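Local coordinates for protein ribose 5-phosphate isomerase (Giardia lamblia, PDB 3S5P) that probably interconverts ribose 5-phosphate and ribulose 5-phosphate, as expected of a type B (RpiB) isomerase of the pentose phosphate pathway, at residues M37-R42 against V136-L141; C81-C86 against L125-R130; D112-R117 against L145-E150. One frame throughout, in Å; residues are numbered along the deposited sequence. Where two conformers were deposited one is given.

Contact 1: residues M37-R42 against V136-L141; sequences MFLQQR and VAASIL
Leu39 and Ala138 bring together two helices, 33-45 and 134-146, that lie on the same side of the parallel sheet in this Rossmann-like alpha/beta/alpha fold, the fold of the RpiB/LacAB family. Over the short segments the axes come within 10.1 Å and cross at -46°. With CG of Leu39 anti to its carbonyl carbon (chi1 -58°), its CD2 branch lies on the backbone of helix 136-141, with CD2 of Leu39 3.6 Å from CA of Ala138. The same methyl also meets CB of Ala137, at 4.1 Å. Leu141 answers one turn further along: its CD2 reaches back to CB of Leu39 (3.9 Å) and passes close to that residue's carbonyl oxygen. Below this pair, Leu39 packs on Phe26, Val85 and Leu127 and Leu141 on Ile83, all from the strands, so both leucines fill the layer between helices and sheet. On the outer side the Ala138 methyl faces Phe38 and Arg42. The chain of Arg42, bent at chi2 (-68°), carries its guanidinium back over the phenyl ring tip, with CZ of Phe38 3.5 Å from the guanidinium plane and over its centre; a salt bridge from NH2 to Glu135 holds the group there. From there NH1 of Arg42 approaches CB of Ala138 to 3.8 Å.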
ATOM      1  N   MET A  37      14.707  14.530  -5.688  1.00 61.74           N
ATOM      2  CA  MET A  37      16.052  15.097  -5.587  1.00 65.67           C
ATOM      3  C   MET A  37      16.517  15.207  -4.160  1.00 63.58           C
ATOM      4  O   MET A  37      17.674  14.917  -3.838  1.00 64.30           O
ATOM      5  CB  MET A  37      16.077  16.503  -6.197  1.00 71.87           C
ATOM      6  CG  MET A  37      15.716  16.532  -7.644  1.00 76.94           C
ATOM      7  SD  MET A  37      17.208  16.362  -8.603  1.00 88.67           S
ATOM      8  CE  MET A  37      17.623  18.104  -8.797  1.00 89.78           C
ATOM      9  N   PHE A  38      15.605  15.664  -3.317  1.00 61.89           N
ATOM     10  CA  PHE A  38      15.862  15.807  -1.905  1.00 60.51           C
ATOM     11  C   PHE A  38      16.196  14.421  -1.293  1.00 56.42           C
ATOM     12  O   PHE A  38      17.223  14.267  -0.630  1.00 56.83           O
ATOM     13  CB  PHE A  38      14.647  16.483  -1.262  1.00 60.10           C
ATOM     14  CG  PHE A  38      14.663  16.479   0.221  1.00 58.60           C
ATOM     15  CD1 PHE A  38      15.366  17.453   0.921  1.00 61.05           C
ATOM     16  CD2 PHE A  38      13.959  15.506   0.928  1.00 52.66           C
ATOM     17  CE1 PHE A  38      15.390  17.455   2.298  1.00 59.16           C
ATOM     18  CE2 PHE A  38      13.967  15.498   2.310  1.00 52.10           C
ATOM     19  CZ  PHE A  38      14.687  16.469   3.001  1.00 55.23           C
ATOM     20  N   LEU A  39      15.351  13.418  -1.549  1.00 53.27           N
ATOM     21  CA  LEU A  39      15.583  12.038  -1.072  1.00 49.76           C
ATOM     22  C   LEU A  39      16.850  11.439  -1.679  1.00 50.64           C
ATOM     23  O   LEU A  39      17.577  10.700  -1.004  1.00 48.81           O
ATOM     24  CB  LEU A  39      14.378  11.122  -1.371  1.00 47.13           C
ATOM     25  CG  LEU A  39      13.027  11.538  -0.783  1.00 45.68           C
ATOM     26  CD1 LEU A  39      11.936  10.681  -1.355  1.00 42.98           C
ATOM     27  CD2 LEU A  39      13.065  11.414   0.724  1.00 44.03           C
ATOM     28  N   GLN A  40      17.114  11.770  -2.943  1.00 53.60           N
ATOM     29  CA  GLN A  40      18.388  11.378  -3.596  1.00 56.49           C
ATOM     30  C   GLN A  40      19.617  11.907  -2.853  1.00 59.01           C
ATOM     31  O   GLN A  40      20.525  11.124  -2.535  1.00 59.08           O
ATOM     32  CB  GLN A  40      18.438  11.808  -5.064  1.00 58.89           C
ATOM     33  CG  GLN A  40      17.666  10.884  -5.995  1.00 57.66           C
ATOM     34  CD  GLN A  40      17.425  11.489  -7.377  1.00 60.48           C
ATOM     35  OE1 GLN A  40      16.557  11.026  -8.126  1.00 58.55           O
ATOM     36  NE2 GLN A  40      18.198  12.521  -7.721  1.00 61.94           N
ATOM     37  N   GLN A  41      19.626  13.209  -2.554  1.00 61.76           N
ATOM     38  CA  GLN A  41      20.716  13.822  -1.782  1.00 65.24           C
ATOM     39  C   GLN A  41      20.919  13.105  -0.451  1.00 62.64           C
ATOM     40  O   GLN A  41      22.034  12.713  -0.121  1.00 63.95           O
ATOM     41  CB  GLN A  41      20.470  15.320  -1.553  1.00 68.44           C
ATOM     42  N   ARG A  42      19.825  12.918   0.290  1.00 62.05           N
ATOM     43  CA  ARG A  42      19.852  12.248   1.598  1.00 62.45           C
ATOM     44  C   ARG A  42      20.419  10.823   1.527  1.00 60.97           C
ATOM     45  O   ARG A  42      21.214  10.429   2.375  1.00 62.26           O
ATOM     46  CB  ARG A  42      18.454  12.217   2.241  1.00 61.31           C
ATOM     47  CG  ARG A  42      17.943  13.566   2.739  1.00 64.99           C
ATOM     48  CD  ARG A  42      18.738  14.080   3.936  1.00 66.92           C
ATOM     49  NE  ARG A  42      18.328  15.426   4.346  1.00 72.23           N
ATOM     50  CZ  ARG A  42      17.361  15.702   5.228  1.00 73.80           C
ATOM     51  NH1 ARG A  42      16.679  14.720   5.801  1.00 71.86           N
ATOM     52  NH2 ARG A  42      17.069  16.964   5.537  1.00 77.55           N
ATOM     53  N   VAL A 136       9.499  13.485   6.921  1.00 37.04           N
ATOM     54  CA  VAL A 136       8.892  12.172   7.172  1.00 35.12           C
ATOM     55  C   VAL A 136       9.204  11.216   6.024  1.00 34.82           C
ATOM     56  O   VAL A 136       9.464  10.037   6.253  1.00 35.31           O
ATOM     57  CB  VAL A 136       7.358  12.292   7.420  1.00 35.38           C
ATOM     58  CG1 VAL A 136       6.661  10.933   7.479  1.00 31.29           C
ATOM     59  CG2 VAL A 136       7.095  13.047   8.694  1.00 33.86           C
ATOM     60  N   ALA A 137       9.189  11.718   4.791  1.00 35.51           N
ATOM     61  CA  ALA A 137       9.507  10.907   3.635  1.00 35.09           C
ATOM     62  C   ALA A 137      10.964  10.431   3.718  1.00 35.91           C
ATOM     63  O   ALA A 137      11.264   9.290   3.396  1.00 35.05           O
ATOM     64  CB  ALA A 137       9.273  11.702   2.350  1.00 36.52           C
ATOM     65  N   ALA A 138      11.872  11.312   4.142  1.00 37.18           N
ATOM     66  CA  ALA A 138      13.285  10.921   4.292  1.00 38.02           C
ATOM     67  C   ALA A 138      13.471   9.902   5.412  1.00 37.46           C
ATOM     68  O   ALA A 138      14.316   9.026   5.321  1.00 37.76           O
ATOM     69  CB  ALA A 138      14.189  12.158   4.518  1.00 39.50           C
ATOM     70  N   SER A 139      12.687   9.987   6.478  1.00 38.38           N
ATOM     71  CA  SER A 139      12.937   9.033   7.586  1.00 38.92           C
ATOM     72  C   SER A 139      12.315   7.679   7.298  1.00 37.28           C
ATOM     73  O   SER A 139      12.803   6.685   7.793  1.00 38.85           O
ATOM     74  CB  SER A 139      12.552   9.595   8.962  1.00 40.20           C
ATOM     75  OG  SER A 139      11.174   9.532   9.195  1.00 40.10           O
ATOM     76  N   ILE A 140      11.286   7.656   6.443  1.00 36.49           N
ATOM     77  CA  ILE A 140      10.674   6.433   5.897  1.00 34.97           C
ATOM     78  C   ILE A 140      11.653   5.727   4.967  1.00 36.00           C
ATOM     79  O   ILE A 140      11.897   4.497   5.094  1.00 35.91           O
ATOM     80  CB  ILE A 140       9.342   6.759   5.131  1.00 34.42           C
ATOM     81  CG1 ILE A 140       8.253   7.225   6.116  1.00 34.18           C
ATOM     82  CG2 ILE A 140       8.823   5.547   4.377  1.00 33.15           C
ATOM     83  CD1 ILE A 140       7.006   7.764   5.445  1.00 30.73           C
ATOM     84  N   LEU A 141      12.206   6.501   4.032  1.00 36.22           N
ATOM     85  CA  LEU A 141      13.215   6.028   3.130  1.00 37.56           C
ATOM     86  C   LEU A 141      14.395   5.436   3.908  1.00 39.35           C
ATOM     87  O   LEU A 141      14.877   4.347   3.603  1.00 39.28           O
ATOM     88  CB  LEU A 141      13.730   7.190   2.256  1.00 38.54           C
ATOM     89  CG  LEU A 141      14.933   6.800   1.382  1.00 40.08           C
ATOM     90  CD1 LEU A 141      14.557   5.705   0.354  1.00 37.50           C
ATOM     91  CD2 LEU A 141      15.601   7.990   0.694  1.00 42.28           C
TER

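Contact 2: residues C81-C86 against L125-R130; sequences CCILVC and LALGGR
Two neighbouring parallel strands at the middle of the sheet, 81-86 and 124-128, are laced together here, Ile83 beside Leu125 and Cys86 beside Gly128. Their short axes run 4.7 Å apart at 21°. The bonding zigzags as parallel strands require: Leu125 N gives to Cys82 O, and Leu125 O takes Leu84 N at 2.8 Å, nearly in line with the carbonyl bond (176°). Leu84 O then receives Leu127 N from a tilted direction, off the carbonyl plane, and also has CA of Ala126 3.4 Å away as a CA-H...O contact. Leu127 O accepts Cys86 N. The ladder outlasts the strand by one rung, for Gly129 N donates to Cys86 O at 2.8 Å with a more bent N-H...O angle of 149°.

In the Rossmann-like fold of the RpiB family, one face of this pair looks to helices 33-45 and 134-146, the other to helix 90-97. On the first, the CG1 arm of Ile83 swings across to Leu125, CD1 of Ile83 meeting CB of Leu125 at 3.8 Å. Its other branch, CG2, anti to the backbone N, runs alongside Leu127, 4.1 Å from CD1 of that leucine. On the second face lie Leu84, Ala126 and Cys86, where Ile92 packs on Leu84 and Cys86. The sulfur of Cys86 stands 3.8 Å from Leu127 O, and a bound sulfate, probably from the crystallisation liquor, has its nearest atom about 3 Å from the side chain of Cys86. Beyond the strand, Gly128 O accepts the hydroxyls of Thr131 and Thr132, and Arg130 packs on Tyr111 of the second subunit.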
ATOM      1  N   CYS A  81      16.603  -1.862  -5.024  1.00 44.97           N
ATOM      2  CA  CYS A  81      15.194  -1.443  -4.817  1.00 43.48           C
ATOM      3  C   CYS A  81      14.981  -0.152  -5.573  1.00 42.61           C
ATOM      4  O   CYS A  81      15.963   0.455  -6.052  1.00 42.23           O
ATOM      5  CB  CYS A  81      14.894  -1.209  -3.342  1.00 42.81           C
ATOM      6  SG  CYS A  81      15.977   0.062  -2.626  1.00 46.77           S
ATOM      7  N   CYS A  82      13.717   0.265  -5.674  1.00 41.91           N
ATOM      8  CA  CYS A  82      13.387   1.526  -6.327  1.00 42.58           C
ATOM      9  C   CYS A  82      12.458   2.354  -5.469  1.00 41.23           C
ATOM     10  O   CYS A  82      11.586   1.823  -4.765  1.00 41.29           O
ATOM     11  CB  CYS A  82      12.811   1.315  -7.727  1.00 43.49           C
ATOM     12  SG  CYS A  82      11.197   0.483  -7.763  1.00 44.88           S
ATOM     13  N   ILE A  83      12.675   3.664  -5.486  1.00 41.18           N
ATOM     14  CA  ILE A  83      11.862   4.587  -4.708  1.00 39.61           C
ATOM     15  C   ILE A  83      11.032   5.383  -5.700  1.00 40.71           C
ATOM     16  O   ILE A  83      11.578   5.952  -6.622  1.00 41.05           O
ATOM     17  CB  ILE A  83      12.728   5.563  -3.901  1.00 40.08           C
ATOM     18  CG1 ILE A  83      13.870   4.813  -3.202  1.00 38.69           C
ATOM     19  CG2 ILE A  83      11.828   6.443  -2.954  1.00 38.79           C
ATOM     20  CD1 ILE A  83      13.395   3.623  -2.265  1.00 32.43           C
ATOM     21  N   LEU A  84       9.718   5.426  -5.480  1.00 40.11           N
ATOM     22  CA  LEU A  84       8.816   6.046  -6.409  1.00 40.99           C
ATOM     23  C   LEU A  84       8.004   7.174  -5.762  1.00 41.59           C
ATOM     24  O   LEU A  84       7.125   6.931  -4.938  1.00 40.09           O
ATOM     25  CB  LEU A  84       7.902   4.981  -6.992  1.00 40.73           C
ATOM     26  CG  LEU A  84       8.542   3.772  -7.654  1.00 40.39           C
ATOM     27  CD1 LEU A  84       7.462   2.742  -7.859  1.00 42.29           C
ATOM     28  CD2 LEU A  84       9.225   4.129  -8.969  1.00 43.21           C
ATOM     29  N   VAL A  85       8.328   8.409  -6.148  1.00 43.72           N
ATOM     30  CA  VAL A  85       7.652   9.612  -5.667  1.00 44.34           C
ATOM     31  C   VAL A  85       6.478   9.948  -6.585  1.00 46.48           C
ATOM     32  O   VAL A  85       6.628  10.222  -7.778  1.00 46.86           O
ATOM     33  CB  VAL A  85       8.639  10.784  -5.550  1.00 45.45           C
ATOM     34  CG1 VAL A  85       7.997  11.997  -4.858  1.00 44.32           C
ATOM     35  CG2 VAL A  85       9.904  10.319  -4.789  1.00 45.18           C
ATOM     36  N   CYS A  86       5.297   9.916  -5.994  1.00 47.32           N
ATOM     37  CA  CYS A  86       4.033  10.038  -6.714  1.00 49.80           C
ATOM     38  C   CYS A  86       3.147  11.164  -6.105  1.00 49.37           C
ATOM     39  O   CYS A  86       3.608  11.944  -5.261  1.00 49.67           O
ATOM     40  CB  CYS A  86       3.315   8.684  -6.585  1.00 49.57           C
ATOM     41  SG  CYS A  86       4.413   7.146  -6.541  1.00 54.77           S
ATOM     42  N   LEU A 125       9.475   1.264  -2.866  1.00 36.35           N
ATOM     43  CA  LEU A 125       8.818   2.099  -1.886  1.00 35.60           C
ATOM     44  C   LEU A 125       8.038   3.160  -2.660  1.00 36.74           C
ATOM     45  O   LEU A 125       8.609   3.833  -3.528  1.00 38.09           O
ATOM     46  CB  LEU A 125       9.871   2.774  -0.998  1.00 35.33           C
ATOM     47  CG  LEU A 125       9.371   3.845  -0.007  1.00 35.12           C
ATOM     48  CD1 LEU A 125       8.427   3.228   1.040  1.00 33.10           C
ATOM     49  CD2 LEU A 125      10.531   4.558   0.692  1.00 33.23           C
ATOM     50  N   ALA A 126       6.751   3.310  -2.364  1.00 36.47           N
ATOM     51  CA  ALA A 126       5.971   4.409  -2.930  1.00 36.90           C
ATOM     52  C   ALA A 126       5.785   5.493  -1.900  1.00 36.65           C
ATOM     53  O   ALA A 126       5.425   5.206  -0.760  1.00 36.49           O
ATOM     54  CB  ALA A 126       4.628   3.928  -3.425  1.00 37.03           C
ATOM     55  N   LEU A 127       6.030   6.739  -2.296  1.00 36.95           N
ATOM     56  CA  LEU A 127       5.773   7.875  -1.432  1.00 36.44           C
ATOM     57  C   LEU A 127       4.837   8.898  -2.102  1.00 37.16           C
ATOM     58  O   LEU A 127       4.920   9.134  -3.293  1.00 38.10           O
ATOM     59  CB  LEU A 127       7.082   8.546  -1.043  1.00 36.59           C
ATOM     60  CG  LEU A 127       8.075   7.736  -0.208  1.00 37.70           C
ATOM     61  CD1 LEU A 127       9.412   8.394  -0.270  1.00 37.26           C
ATOM     62  CD2 LEU A 127       7.590   7.594   1.262  1.00 36.52           C
ATOM     63  N   GLY A 128       3.948   9.500  -1.331  1.00 36.74           N
ATOM     64  CA  GLY A 128       3.021  10.491  -1.862  1.00 39.22           C
ATOM     65  C   GLY A 128       3.554  11.879  -1.570  1.00 40.06           C
ATOM     66  O   GLY A 128       3.466  12.332  -0.430  1.00 40.06           O
ATOM     67  N   GLY A 129       4.105  12.552  -2.587  1.00 41.57           N
ATOM     68  CA  GLY A 129       4.605  13.941  -2.450  1.00 42.08           C
ATOM     69  C   GLY A 129       3.524  14.924  -1.995  1.00 43.51           C
ATOM     70  O   GLY A 129       3.812  15.926  -1.338  1.00 43.11           O
ATOM     71  N   ARG A 130       2.271  14.641  -2.347  1.00 44.29           N
ATOM     72  CA  ARG A 130       1.153  15.515  -1.973  1.00 45.64           C
ATOM     73  C   ARG A 130       0.668  15.228  -0.547  1.00 43.87           C
ATOM     74  O   ARG A 130      -0.099  16.003   0.007  1.00 43.29           O
ATOM     75  CB  ARG A 130      -0.034  15.296  -2.908  1.00 47.69           C
ATOM     76  CG  ARG A 130       0.155  15.644  -4.360  1.00 53.93           C
ATOM     77  CD  ARG A 130      -1.200  15.439  -5.076  1.00 63.83           C
ATOM     78  NE  ARG A 130      -1.127  15.543  -6.536  1.00 71.06           N
ATOM     79  CZ  ARG A 130      -1.671  16.535  -7.245  1.00 76.75           C
ATOM     80  NH1 ARG A 130      -2.338  17.520  -6.641  1.00 78.37           N
ATOM     81  NH2 ARG A 130      -1.555  16.545  -8.571  1.00 79.71           N
TER

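Contact 3: residues D112-R117 against L145-E150; sequences DAEMAR and LSTNFE
Bends at chi2 (-73°) and chi3 (-50°) fold one of the two modelled conformers of Arg117 along the backbone of Thr147 to Phe149, while Thr147 turns its CG2 methyl anti to its own N and into the arginine's helix. That methyl sits 3.9 Å from CB of Arg117 and 3.7 Å from Glu114 O. The aliphatic part of Glu114, extended beyond CG, crosses the threonine at about a right angle, with CG 4.1 Å from CG2 of Thr147. In this conformer NE of Arg117 makes one weak bond to Thr147 O (3.3 Å); the firmer hold on the guanidinium is through NH1, bonded to Ala122 O and Asn121 OD1.

Within the RpiB-type alpha/beta fold, this is where the chain leaves helix 134-146 and passes over the C-terminal end of helix 110-118 toward helix 151-155. Thr147 OG1 bonds back to Arg143 O. Past it, Phe149 brings its CA to 3.2 Å from Arg117 O in a CA-H...O contact, and the same oxygen lies at the edge of the phenyl ring, 3.3 Å from CD1 of Phe149. Ring and guanidinium planes are 41° apart, and CB of Phe149 is 4.0 Å from Arg117 NH2.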
ATOM      1  N   ASP A 112       5.727   1.311   9.159  1.00 33.97           N
ATOM      2  CA  ASP A 112       5.334   0.822   7.831  1.00 33.73           C
ATOM      3  C   ASP A 112       6.579   0.369   7.032  1.00 33.32           C
ATOM      4  O   ASP A 112       6.634  -0.754   6.527  1.00 32.96           O
ATOM      5  CB  ASP A 112       4.675   1.966   7.036  1.00 33.03           C
ATOM      6  CG  ASP A 112       3.198   2.125   7.324  1.00 37.11           C
ATOM      7  OD1 ASP A 112       2.604   1.263   8.047  1.00 37.20           O
ATOM      8  OD2 ASP A 112       2.617   3.124   6.807  1.00 37.30           O
ATOM      9  N   ALA A 113       7.568   1.257   6.921  1.00 33.04           N
ATOM     10  CA  ALA A 113       8.804   0.957   6.167  1.00 34.64           C
ATOM     11  C   ALA A 113       9.558  -0.250   6.713  1.00 35.24           C
ATOM     12  O   ALA A 113      10.004  -1.117   5.950  1.00 36.05           O
ATOM     13  CB  ALA A 113       9.728   2.182   6.108  1.00 33.42           C
ATOM     14  N   GLU A 114       9.694  -0.286   8.034  1.00 35.76           N
ATOM     15  CA  GLU A 114      10.296  -1.400   8.736  1.00 37.27           C
ATOM     16  C   GLU A 114       9.517  -2.700   8.471  1.00 36.58           C
ATOM     17  O   GLU A 114      10.112  -3.710   8.161  1.00 35.89           O
ATOM     18  CB  GLU A 114      10.304  -1.098  10.233  1.00 38.26           C
ATOM     19  CG  GLU A 114      11.222  -1.956  11.052  1.00 43.44           C
ATOM     20  CD  GLU A 114      10.968  -1.769  12.557  1.00 50.37           C
ATOM     21  OE1 GLU A 114      11.003  -2.761  13.294  1.00 50.76           O
ATOM     22  OE2 GLU A 114      10.715  -0.619  13.012  1.00 55.66           O
ATOM     23  N   MET A 115       8.197  -2.671   8.574  1.00 36.39           N
ATOM     24  CA  MET A 115       7.439  -3.908   8.332  1.00 37.46           C
ATOM     25  C   MET A 115       7.455  -4.299   6.850  1.00 37.14           C
ATOM     26  O   MET A 115       7.577  -5.475   6.527  1.00 38.33           O
ATOM     27  CB  MET A 115       6.016  -3.806   8.896  1.00 37.71           C
ATOM     28  CG  MET A 115       5.974  -3.606  10.417  1.00 40.37           C
ATOM     29  SD  MET A 115       6.877  -4.868  11.385  1.00 44.68           S
ATOM     30  CE  MET A 115       8.398  -4.032  11.730  1.00 44.38           C
ATOM     31  N   ALA A 116       7.397  -3.316   5.949  1.00 36.39           N
ATOM     32  CA  ALA A 116       7.482  -3.597   4.493  1.00 36.73           C
ATOM     33  C   ALA A 116       8.701  -4.422   4.109  1.00 36.26           C
ATOM     34  O   ALA A 116       8.640  -5.238   3.213  1.00 36.47           O
ATOM     35  CB  ALA A 116       7.458  -2.291   3.652  1.00 34.93           C
ATOM     36  N   ARG A 117       9.817  -4.173   4.763  1.00 36.59           N
ATOM     37  CA  ARG A 117      11.024  -4.936   4.503  0.50 37.09           C
ATOM     38  C   ARG A 117      11.025  -6.231   5.314  1.00 38.74           C
ATOM     39  O   ARG A 117      11.103  -7.320   4.735  1.00 39.05           O
ATOM     40  CB  ARG A 117      12.276  -4.088   4.764  0.50 37.08           C
ATOM     41  CG  ARG A 117      12.461  -2.899   3.755  0.50 35.44           C
ATOM     42  CD  ARG A 117      12.898  -3.359   2.339  0.50 32.66           C
ATOM     43  NE  ARG A 117      14.046  -4.271   2.356  0.50 32.59           N
ATOM     44  CZ  ARG A 117      14.093  -5.462   1.746  0.50 32.65           C
ATOM     45  NH1 ARG A 117      13.065  -5.917   1.023  0.50 27.28           N
ATOM     46  NH2 ARG A 117      15.199  -6.195   1.836  0.50 31.70           N
ATOM     47  N   LEU A 145      15.629   1.569   3.724  1.00 40.99           N
ATOM     48  CA  LEU A 145      16.908   1.162   3.113  1.00 42.37           C
ATOM     49  C   LEU A 145      17.780   0.365   4.073  1.00 44.19           C
ATOM     50  O   LEU A 145      18.641  -0.416   3.644  1.00 45.56           O
ATOM     51  CB  LEU A 145      17.660   2.380   2.563  1.00 43.17           C
ATOM     52  CG  LEU A 145      17.070   3.175   1.383  1.00 41.70           C
ATOM     53  CD1 LEU A 145      18.063   4.297   0.973  1.00 40.04           C
ATOM     54  CD2 LEU A 145      16.682   2.316   0.154  1.00 36.65           C
ATOM     55  N   SER A 146      17.558   0.544   5.376  1.00 44.46           N
ATOM     56  CA  SER A 146      18.427  -0.107   6.360  1.00 46.44           C
ATOM     57  C   SER A 146      17.807  -1.329   7.029  1.00 46.76           C
ATOM     58  O   SER A 146      18.444  -1.948   7.866  1.00 49.50           O
ATOM     59  CB  SER A 146      18.881   0.887   7.427  1.00 47.21           C
ATOM     60  OG  SER A 146      17.790   1.332   8.217  1.00 47.11           O
ATOM     61  N   THR A 147      16.565  -1.677   6.694  1.00 45.25           N
ATOM     62  CA  THR A 147      15.914  -2.836   7.295  1.00 44.30           C
ATOM     63  C   THR A 147      16.018  -3.991   6.310  1.00 45.00           C
ATOM     64  O   THR A 147      15.769  -3.808   5.132  1.00 44.13           O
ATOM     65  CB  THR A 147      14.431  -2.528   7.624  1.00 42.47           C
ATOM     66  OG1 THR A 147      14.366  -1.374   8.464  1.00 40.44           O
ATOM     67  CG2 THR A 147      13.768  -3.689   8.338  1.00 41.05           C
ATOM     68  N   ASN A 148      16.429  -5.158   6.791  1.00 47.54           N
ATOM     69  CA  ASN A 148      16.490  -6.385   5.979  1.00 49.33           C
ATOM     70  C   ASN A 148      15.225  -7.246   6.087  1.00 49.24           C
ATOM     71  O   ASN A 148      14.562  -7.251   7.119  1.00 48.17           O
ATOM     72  CB  ASN A 148      17.705  -7.222   6.391  1.00 51.51           C
ATOM     73  CG  ASN A 148      19.016  -6.551   6.028  1.00 55.22           C
ATOM     74  OD1 ASN A 148      19.073  -5.727   5.115  1.00 56.63           O
ATOM     75  ND2 ASN A 148      20.077  -6.903   6.740  1.00 59.17           N
ATOM     76  N   PHE A 149      14.890  -7.950   5.006  1.00 50.55           N
ATOM     77  CA  PHE A 149      13.823  -8.943   5.013  1.00 52.29           C
ATOM     78  C   PHE A 149      14.162 -10.083   6.002  1.00 56.81           C
ATOM     79  O   PHE A 149      15.311 -10.488   6.112  1.00 57.35           O
ATOM     80  CB  PHE A 149      13.611  -9.467   3.591  1.00 50.44           C
ATOM     81  CG  PHE A 149      12.597 -10.598   3.464  1.00 48.58           C
ATOM     82  CD1 PHE A 149      11.316 -10.495   4.003  1.00 45.69           C
ATOM     83  CD2 PHE A 149      12.908 -11.738   2.722  1.00 46.66           C
ATOM     84  CE1 PHE A 149      10.373 -11.544   3.839  1.00 46.59           C
ATOM     85  CE2 PHE A 149      11.985 -12.767   2.541  1.00 46.04           C
ATOM     86  CZ  PHE A 149      10.715 -12.676   3.107  1.00 44.24           C
ATOM     87  N   GLU A 150      13.158 -10.549   6.751  1.00 43.61           N
ATOM     88  CA  GLU A 150      13.289 -11.759   7.605  1.00 48.47           C
ATOM     89  C   GLU A 150      12.899 -13.022   6.803  1.00 50.07           C
ATOM     90  O   GLU A 150      11.893 -13.680   7.089  1.00 51.22           O
ATOM     91  CB  GLU A 150      12.448 -11.623   8.891  1.00 48.90           C
ATOM     92  CG  GLU A 150      13.097 -10.678   9.956  1.00 54.03           C
ATOM     93  CD  GLU A 150      12.144 -10.339  11.134  1.00 61.15           C
ATOM     94  OE1 GLU A 150      10.917 -10.664  11.046  1.00 60.40           O
ATOM     95  OE2 GLU A 150      12.633  -9.738  12.133  1.00 62.28           O
TER

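Overall arrangement
Helix 134-146 ties the three together: contact 1 uses its N-terminal half, contact 3 the segment that begins near its C-terminal end, and it follows strand 124-128 of contact 2 in the chain. Contacts 1 and 2, centres about 10 Å apart, share one hydrophobic layer, with CD1 of Leu141 3.5 Å from CD1 of Ile83 and CD1 of Leu39 3.6 Å from CD1 of Leu127. Contact 3 lies about 15 Å from contact 2 between centres, yet CD2 of Leu145 still reaches SG of Cys81 at 3.6 Å. CB of Ala113 approaches Ile140 O to 3.3 Å, joining contact 3 to contact 1. The bound sulfate, at the Cys86 end of contact 2, may mark a pocket there.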